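Local coordinates for protein PreproPTTH (Bombyx mori, PDB 5AOQ) that acts as a cystine-knot neurohormone that is recognised by the receptor tyrosine kinase Torso and probably sets the timing of metamorphosis, at residues I61-R66 with E88-S93; T69-S74 with R84-S89. The protein carries 1 engineered substitution. All blocks are in the same frame, centred on the assembly; numbering follows the deposited sequence. Where two conformers were deposited one is given.

Contact 1. Residues I61-R66 with E88-S93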
ATOM      1  N   ILE D  61       0.639  -8.794  -7.955  1.00 46.58           N
ATOM      2  CA  ILE D  61       0.331  -7.997  -6.770  1.00 47.21           C
ATOM      3  C   ILE D  61       0.544  -6.519  -7.084  1.00 51.16           C
ATOM      4  O   ILE D  61       1.269  -6.174  -8.019  1.00 53.97           O
ATOM      5  CB  ILE D  61       1.195  -8.401  -5.558  1.00 47.70           C
ATOM      6  CG1 ILE D  61       2.683  -8.326  -5.908  1.00 51.23           C
ATOM      7  CG2 ILE D  61       0.825  -9.804  -5.097  1.00 43.90           C
ATOM      8  CD1 ILE D  61       3.606  -8.491  -4.719  1.00 52.46           C
ATOM      9  N   THR D  62      -0.092  -5.653  -6.299  1.00 51.64           N
ATOM     10  CA  THR D  62      -0.017  -4.212  -6.525  1.00 55.52           C
ATOM     11  C   THR D  62       0.983  -3.544  -5.582  1.00 58.83           C
ATOM     12  O   THR D  62       0.958  -3.774  -4.373  1.00 57.64           O
ATOM     13  CB  THR D  62      -1.398  -3.553  -6.340  1.00 54.57           C
ATOM     14  OG1 THR D  62      -2.368  -4.231  -7.145  1.00 51.30           O
ATOM     15  CG2 THR D  62      -1.350  -2.088  -6.736  1.00 58.87           C
ATOM     16  N   ILE D  63       1.860  -2.720  -6.152  1.00 68.82           N
ATOM     17  CA  ILE D  63       2.826  -1.940  -5.377  1.00 72.55           C
ATOM     18  C   ILE D  63       2.678  -0.451  -5.689  1.00 76.66           C
ATOM     19  O   ILE D  63       2.342  -0.081  -6.814  1.00 77.77           O
ATOM     20  CB  ILE D  63       4.279  -2.396  -5.655  1.00 74.68           C
ATOM     21  CG1 ILE D  63       4.525  -3.775  -5.045  1.00 71.25           C
ATOM     22  CG2 ILE D  63       5.296  -1.402  -5.093  1.00 79.35           C
ATOM     23  CD1 ILE D  63       4.326  -4.903  -6.014  1.00 68.56           C
ATOM     24  N   LEU D  64       2.939   0.391  -4.692  1.00 73.45           N
ATOM     25  CA  LEU D  64       2.818   1.840  -4.842  1.00 77.73           C
ATOM     26  C   LEU D  64       4.186   2.503  -4.988  1.00 82.80           C
ATOM     27  O   LEU D  64       5.130   2.152  -4.279  1.00 83.23           O
ATOM     28  CB  LEU D  64       2.079   2.440  -3.644  1.00 77.39           C
ATOM     29  CG  LEU D  64       0.650   1.950  -3.389  1.00 73.05           C
ATOM     30  CD1 LEU D  64       0.061   2.635  -2.168  1.00 73.60           C
ATOM     31  CD2 LEU D  64      -0.234   2.180  -4.599  1.00 72.85           C
ATOM     32  N   LYS D  65       4.284   3.462  -5.909  1.00104.03           N
ATOM     33  CA  LYS D  65       5.533   4.188  -6.153  1.00109.46           C
ATOM     34  C   LYS D  65       5.517   5.567  -5.485  1.00113.55           C
ATOM     35  O   LYS D  65       4.462   6.052  -5.080  1.00112.59           O
ATOM     36  CB  LYS D  65       5.779   4.332  -7.657  1.00111.92           C
ATOM     37  CG  LYS D  65       5.812   3.007  -8.415  1.00109.36           C
ATOM     38  CD  LYS D  65       7.041   2.169  -8.072  1.00109.56           C
ATOM     39  CE  LYS D  65       8.302   2.720  -8.724  1.00114.53           C
ATOM     40  NZ  LYS D  65       9.488   1.852  -8.475  1.00114.25           N
ATOM     41  N   ARG D  66       6.688   6.197  -5.394  1.00102.99           N
ATOM     42  CA  ARG D  66       6.864   7.416  -4.601  1.00106.99           C
ATOM     43  C   ARG D  66       7.025   8.690  -5.445  1.00112.94           C
ATOM     44  O   ARG D  66       6.792   8.683  -6.654  1.00113.66           O
ATOM     45  CB  ARG D  66       8.073   7.240  -3.671  1.00108.26           C
ATOM     46  CG  ARG D  66       7.737   6.574  -2.350  1.00103.87           C
ATOM     47  CD  ARG D  66       8.965   6.455  -1.462  1.00105.49           C
ATOM     48  NE  ARG D  66       9.460   7.757  -1.016  1.00110.75           N
ATOM     49  CZ  ARG D  66       9.066   8.377   0.093  1.00110.99           C
ATOM     50  NH1 ARG D  66       8.157   7.828   0.890  1.00106.33           N
ATOM     51  NH2 ARG D  66       9.583   9.558   0.409  1.00116.14           N
ATOM     52  N   GLU D  88       1.092   0.020  -9.316  1.00 85.79           N
ATOM     53  CA  GLU D  88       1.497  -0.772 -10.468  1.00 85.77           C
ATOM     54  C   GLU D  88       1.450  -2.255 -10.133  1.00 86.67           C
ATOM     55  O   GLU D  88       1.695  -2.659  -8.994  1.00 87.61           O
ATOM     56  CB  GLU D  88       2.898  -0.373 -10.938  1.00 85.97           C
ATOM     57  CG  GLU D  88       3.999  -0.597  -9.912  1.00 87.08           C
ATOM     58  CD  GLU D  88       5.378  -0.311 -10.476  1.00 87.52           C
ATOM     59  OE1 GLU D  88       5.717   0.879 -10.647  1.00 87.04           O
ATOM     60  OE2 GLU D  88       6.122  -1.276 -10.749  1.00 88.49           O
ATOM     61  N   SER D  89       1.133  -3.055 -11.144  1.00 69.18           N
ATOM     62  CA  SER D  89       1.067  -4.502 -10.999  1.00 69.99           C
ATOM     63  C   SER D  89       2.465  -5.103 -10.962  1.00 71.01           C
ATOM     64  O   SER D  89       3.399  -4.571 -11.562  1.00 70.94           O
ATOM     65  CB  SER D  89       0.259  -5.116 -12.143  1.00 69.45           C
ATOM     66  OG  SER D  89       0.248  -6.530 -12.054  1.00 70.23           O
ATOM     67  N   HIS D  90       2.594  -6.214 -10.246  1.00 77.61           N
ATOM     68  CA  HIS D  90       3.874  -6.886 -10.079  1.00 78.94           C
ATOM     69  C   HIS D  90       3.678  -8.398 -10.028  1.00 79.89           C
ATOM     70  O   HIS D  90       3.279  -8.938  -8.996  1.00 80.75           O
ATOM     71  CB  HIS D  90       4.566  -6.396  -8.806  1.00 79.90           C
ATOM     72  CG  HIS D  90       6.010  -6.779  -8.713  1.00 81.36           C
ATOM     73  ND1 HIS D  90       6.915  -6.519  -9.719  1.00 81.30           N
ATOM     74  CD2 HIS D  90       6.706  -7.399  -7.731  1.00 83.15           C
ATOM     75  CE1 HIS D  90       8.106  -6.965  -9.362  1.00 82.99           C
ATOM     76  NE2 HIS D  90       8.008  -7.502  -8.159  1.00 84.14           N
ATOM     77  N   PRO D  91       3.940  -9.088 -11.152  1.00 64.69           N
ATOM     78  CA  PRO D  91       3.846 -10.549 -11.129  1.00 65.67           C
ATOM     79  C   PRO D  91       4.994 -11.166 -10.345  1.00 67.59           C
ATOM     80  O   PRO D  91       6.136 -10.731 -10.494  1.00 68.17           O
ATOM     81  CB  PRO D  91       3.916 -10.930 -12.608  1.00 65.12           C
ATOM     82  CG  PRO D  91       4.684  -9.830 -13.238  1.00 64.67           C
ATOM     83  CD  PRO D  91       4.314  -8.584 -12.487  1.00 63.90           C
ATOM     84  N   VAL D  92       4.688 -12.155  -9.512  1.00 68.76           N
ATOM     85  CA  VAL D  92       5.713 -12.836  -8.732  1.00 70.89           C
ATOM     86  C   VAL D  92       5.393 -14.323  -8.609  1.00 72.03           C
ATOM     87  O   VAL D  92       4.226 -14.718  -8.583  1.00 71.38           O
ATOM     88  CB  VAL D  92       5.851 -12.205  -7.324  1.00 71.72           C
ATOM     89  CG1 VAL D  92       4.556 -12.357  -6.530  1.00 71.52           C
ATOM     90  CG2 VAL D  92       7.026 -12.811  -6.568  1.00 74.15           C
ATOM     91  N   SER D  93       6.437 -15.143  -8.541  1.00 73.88           N
ATOM     92  CA  SER D  93       6.268 -16.572  -8.324  1.00 75.30           C
ATOM     93  C   SER D  93       5.645 -16.811  -6.958  1.00 76.33           C
ATOM     94  O   SER D  93       6.106 -16.264  -5.958  1.00 77.36           O
ATOM     95  CB  SER D  93       7.606 -17.302  -8.428  1.00 77.40           C
ATOM     96  OG  SER D  93       7.433 -18.699  -8.262  1.00 78.82           O
TER
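The carbonyl oxygen of E88 is gripped twice by the opposite strand: I63 N donates a nearly straight hydrogen bond to E88 O at 2.8 Å, and the CA-H of T62 adds a weaker contact to it (T62 CA to E88 O 3.4 Å). E88 N returns a bond of 2.8 Å to I63 O, completing a hydrogen-bonded antiparallel pair. One step on, T62 and S89 form a non-hydrogen-bonded pair, and beyond them I61 N binds H90 O at 2.8 Å. The side chains of I61 and H90 run side by side, with I61 CD1 at the edge of the imidazole. CG of E88 stands between its backbone N and carbonyl carbon (chi1 62°), and the extended chain beyond crosses K65 at a slant, with K65 CG and CD against E88 OE1. K65 NZ stays 4.5 Å from E88 OE1, so the opposite charges are near but not paired. An alanine in place of K65 removes the methylenes and the ammonium, and would probably leave the E88 carboxylate with a gap beside OE1 and freer to turn. H90 NE2 is hydrogen-bonded to E24. This two-stranded antiparallel ribbon of a cystine-knot hormone, strands 55-65 and 86-97, packs I61 and V92 on strand 35-39, while L64 meets L64 of the second subunit.

Contact 2. Residues T69-S74 with R84-S89; sequences TKSQES and RWVAES
The peptide between Q72 and E73 is the flat group that meets V86, and its carbonyl oxygen sits at the fork of the valine. Q72 O lies 3.3 Å from V86 CG1 and also 3.3 Å from V86 CG2. With CG1 anti to the backbone N (chi1 170°), the two methyls spread along the loop: CG2 goes to the S71 end and CG1 to the S74 end. There S71 CB sits 3.6 Å from V86 CG2, and S74 CB is 3.8 Å from V86 CG1. The first side-chain bond of W85 points away from the loop, and its indole makes a cation-pi contact with K82 of the second subunit. Past V86, the CA-H of S74 turns to the backbone of A87, with S74 CA 3.4 Å from A87 O and an angle of 147° at the hydrogen. S71 OG makes a weak hydrogen bond to Y83 O, just before the segment 84-89. The loop 69-74 is therefore held against 84-89 by methyl packing and one CA-H...O contact, a chemistry less directional than strand pairing and consistent with its irregular course.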
ATOM      1  N   THR D  69       8.963   9.520  -9.044  1.00119.42           N
ATOM      2  CA  THR D  69       8.365   9.181 -10.329  1.00117.98           C
ATOM      3  C   THR D  69       7.538  10.346 -10.871  1.00115.62           C
ATOM      4  O   THR D  69       7.084  11.203 -10.113  1.00115.67           O
ATOM      5  CB  THR D  69       7.465   7.932 -10.209  1.00119.31           C
ATOM      6  OG1 THR D  69       8.117   6.945  -9.400  1.00126.70           O
ATOM      7  CG2 THR D  69       7.160   7.340 -11.581  1.00120.02           C
ATOM      8  N   LYS D  70       7.346  10.365 -12.188  1.00121.69           N
ATOM      9  CA  LYS D  70       6.456  11.327 -12.829  1.00114.71           C
ATOM     10  C   LYS D  70       4.999  10.888 -12.707  1.00113.44           C
ATOM     11  O   LYS D  70       4.121  11.418 -13.390  1.00112.38           O
ATOM     12  CB  LYS D  70       6.829  11.495 -14.304  1.00115.85           C
ATOM     13  CG  LYS D  70       8.128  12.253 -14.542  1.00120.81           C
ATOM     14  CD  LYS D  70       8.014  13.731 -14.184  1.00116.01           C
ATOM     15  CE  LYS D  70       7.042  14.465 -15.100  1.00113.46           C
ATOM     16  NZ  LYS D  70       6.993  15.922 -14.810  1.00113.28           N
ATOM     17  N   SER D  71       4.754   9.919 -11.829  1.00112.97           N
ATOM     18  CA  SER D  71       3.430   9.348 -11.633  1.00113.20           C
ATOM     19  C   SER D  71       2.869   8.804 -12.941  1.00113.77           C
ATOM     20  O   SER D  71       1.979   9.405 -13.545  1.00112.51           O
ATOM     21  CB  SER D  71       2.474  10.382 -11.032  1.00113.03           C
ATOM     22  OG  SER D  71       2.893  10.761  -9.733  1.00114.17           O
ATOM     23  N   GLN D  72       3.393   7.661 -13.371  1.00136.68           N
ATOM     24  CA  GLN D  72       2.936   7.021 -14.599  1.00137.23           C
ATOM     25  C   GLN D  72       1.536   6.441 -14.414  1.00141.34           C
ATOM     26  O   GLN D  72       0.925   6.599 -13.357  1.00144.88           O
ATOM     27  CB  GLN D  72       3.920   5.930 -15.029  1.00141.35           C
ATOM     28  CG  GLN D  72       5.325   6.452 -15.300  1.00141.83           C
ATOM     29  CD  GLN D  72       6.265   5.378 -15.813  1.00148.83           C
ATOM     30  OE1 GLN D  72       5.869   4.229 -16.005  1.00151.38           O
ATOM     31  NE2 GLN D  72       7.519   5.750 -16.041  1.00153.56           N
ATOM     32  N   GLU D  73       1.036   5.767 -15.445  1.00113.98           N
ATOM     33  CA  GLU D  73      -0.349   5.306 -15.460  1.00108.04           C
ATOM     34  C   GLU D  73      -0.635   4.260 -14.388  1.00103.53           C
ATOM     35  O   GLU D  73      -0.173   3.122 -14.474  1.00105.43           O
ATOM     36  CB  GLU D  73      -0.699   4.736 -16.837  1.00111.25           C
ATOM     37  CG  GLU D  73      -2.162   4.334 -16.995  1.00106.93           C
ATOM     38  CD  GLU D  73      -3.116   5.497 -16.799  1.00103.10           C
ATOM     39  OE1 GLU D  73      -2.701   6.653 -17.023  1.00104.77           O
ATOM     40  OE2 GLU D  73      -4.280   5.255 -16.417  1.00 99.04           O
ATOM     41  N   SER D  74      -1.404   4.659 -13.379  1.00 89.06           N
ATOM     42  CA  SER D  74      -1.901   3.728 -12.375  1.00 84.39           C
ATOM     43  C   SER D  74      -3.071   2.950 -12.954  1.00 82.71           C
ATOM     44  O   SER D  74      -3.806   3.464 -13.795  1.00 83.54           O
ATOM     45  CB  SER D  74      -2.339   4.469 -11.110  1.00 80.30           C
ATOM     46  OG  SER D  74      -3.506   5.232 -11.358  1.00 78.30           O
ATOM     47  N   ARG D  84       1.263  12.047  -6.262  0.53 56.60           N
ATOM     48  CA  ARG D  84       2.376  11.675  -5.392  0.53 57.18           C
ATOM     49  C   ARG D  84       2.645  10.171  -5.445  0.53 57.81           C
ATOM     50  O   ARG D  84       3.789   9.731  -5.320  0.53 58.33           O
ATOM     51  CB  ARG D  84       2.080  12.105  -3.951  0.53 57.68           C
ATOM     52  CG  ARG D  84       1.691  13.575  -3.802  0.53 57.16           C
ATOM     53  CD  ARG D  84       0.647  13.786  -2.713  0.53 57.70           C
ATOM     54  NE  ARG D  84       1.212  13.709  -1.368  0.53 58.54           N
ATOM     55  CZ  ARG D  84       0.517  13.911  -0.252  0.53 59.31           C
ATOM     56  NH1 ARG D  84      -0.776  14.200  -0.311  0.53 59.35           N
ATOM     57  NH2 ARG D  84       1.115  13.822   0.928  0.53 60.24           N
ATOM     58  N   TRP D  85       1.580   9.391  -5.631  1.00 89.38           N
ATOM     59  CA  TRP D  85       1.666   7.930  -5.655  1.00 90.00           C
ATOM     60  C   TRP D  85       1.090   7.323  -6.933  1.00 89.54           C
ATOM     61  O   TRP D  85       0.242   7.922  -7.593  1.00 88.94           O
ATOM     62  CB  TRP D  85       0.936   7.340  -4.445  1.00 90.89           C
ATOM     63  CG  TRP D  85       1.489   7.770  -3.121  1.00 91.64           C
ATOM     64  CD1 TRP D  85       1.193   8.916  -2.443  1.00 91.52           C
ATOM     65  CD2 TRP D  85       2.423   7.053  -2.307  1.00 92.79           C
ATOM     66  NE1 TRP D  85       1.889   8.959  -1.260  1.00 92.48           N
ATOM     67  CE2 TRP D  85       2.653   7.827  -1.153  1.00 93.33           C
ATOM     68  CE3 TRP D  85       3.091   5.832  -2.443  1.00 93.56           C
ATOM     69  CZ2 TRP D  85       3.521   7.421  -0.142  1.00 94.67           C
ATOM     70  CZ3 TRP D  85       3.953   5.432  -1.440  1.00 94.93           C
ATOM     71  CH2 TRP D  85       4.160   6.223  -0.304  1.00 95.50           C
ATOM     72  N   VAL D  86       1.565   6.126  -7.264  1.00 57.06           N
ATOM     73  CA  VAL D  86       1.042   5.347  -8.383  1.00 56.79           C
ATOM     74  C   VAL D  86       1.103   3.856  -8.092  1.00 57.57           C
ATOM     75  O   VAL D  86       2.140   3.332  -7.684  1.00 58.29           O
ATOM     76  CB  VAL D  86       1.808   5.626  -9.696  1.00 56.37           C
ATOM     77  CG1 VAL D  86       1.421   4.631 -10.795  1.00 56.33           C
ATOM     78  CG2 VAL D  86       1.570   7.042 -10.155  1.00 55.68           C
ATOM     79  N   ALA D  87      -0.022   3.183  -8.319  1.00 58.02           N
ATOM     80  CA  ALA D  87      -0.119   1.743  -8.128  1.00 58.76           C
ATOM     81  C   ALA D  87       0.225   1.021  -9.422  1.00 58.50           C
ATOM     82  O   ALA D  87      -0.284   1.364 -10.488  1.00 57.79           O
ATOM     83  CB  ALA D  87      -1.512   1.361  -7.663  1.00 59.05           C
ATOM     84  N   GLU D  88       1.092   0.020  -9.316  1.00 85.79           N
ATOM     85  CA  GLU D  88       1.497  -0.772 -10.468  1.00 85.77           C
ATOM     86  C   GLU D  88       1.450  -2.255 -10.133  1.00 86.67           C
ATOM     87  O   GLU D  88       1.695  -2.659  -8.994  1.00 87.61           O
ATOM     88  CB  GLU D  88       2.898  -0.373 -10.938  1.00 85.97           C
ATOM     89  CG  GLU D  88       3.999  -0.597  -9.912  1.00 87.08           C
ATOM     90  CD  GLU D  88       5.378  -0.311 -10.476  1.00 87.52           C
ATOM     91  OE1 GLU D  88       5.717   0.879 -10.647  1.00 87.04           O
ATOM     92  OE2 GLU D  88       6.122  -1.276 -10.749  1.00 88.49           O
ATOM     93  N   SER D  89       1.133  -3.055 -11.144  1.00 69.18           N
ATOM     94  CA  SER D  89       1.067  -4.502 -10.999  1.00 69.99           C
ATOM     95  C   SER D  89       2.465  -5.103 -10.962  1.00 71.01           C
ATOM     96  O   SER D  89       3.399  -4.571 -11.562  1.00 70.94           O
ATOM     97  CB  SER D  89       0.259  -5.116 -12.143  1.00 69.45           C
ATOM     98  OG  SER D  89       0.248  -6.530 -12.054  1.00 70.23           O
TER

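Both contacts use strand 86-97, and their centres lie about 10 Å apart. Contact 1 pairs this strand with 55-65, whereas contact 2 lays the loop that joins the two strands back over the beginning of 86-97. The junction is close: K65 N lies 2.8 Å from V86 O, a probable hydrogen bond that carries the ladder of contact 1 into contact 2, and L64 CD2 and T62 CG2 both pack on A87 CB. Contact 2 is the more peripheral, its centre about 18 Å from the chain centre against 8 Å for contact 1. Near that distal end, in the conformer given, R84 forms a salt bridge to D29 of the Torso chain and packs on Y32 of Torso, though with two conformers deposited this is tentative.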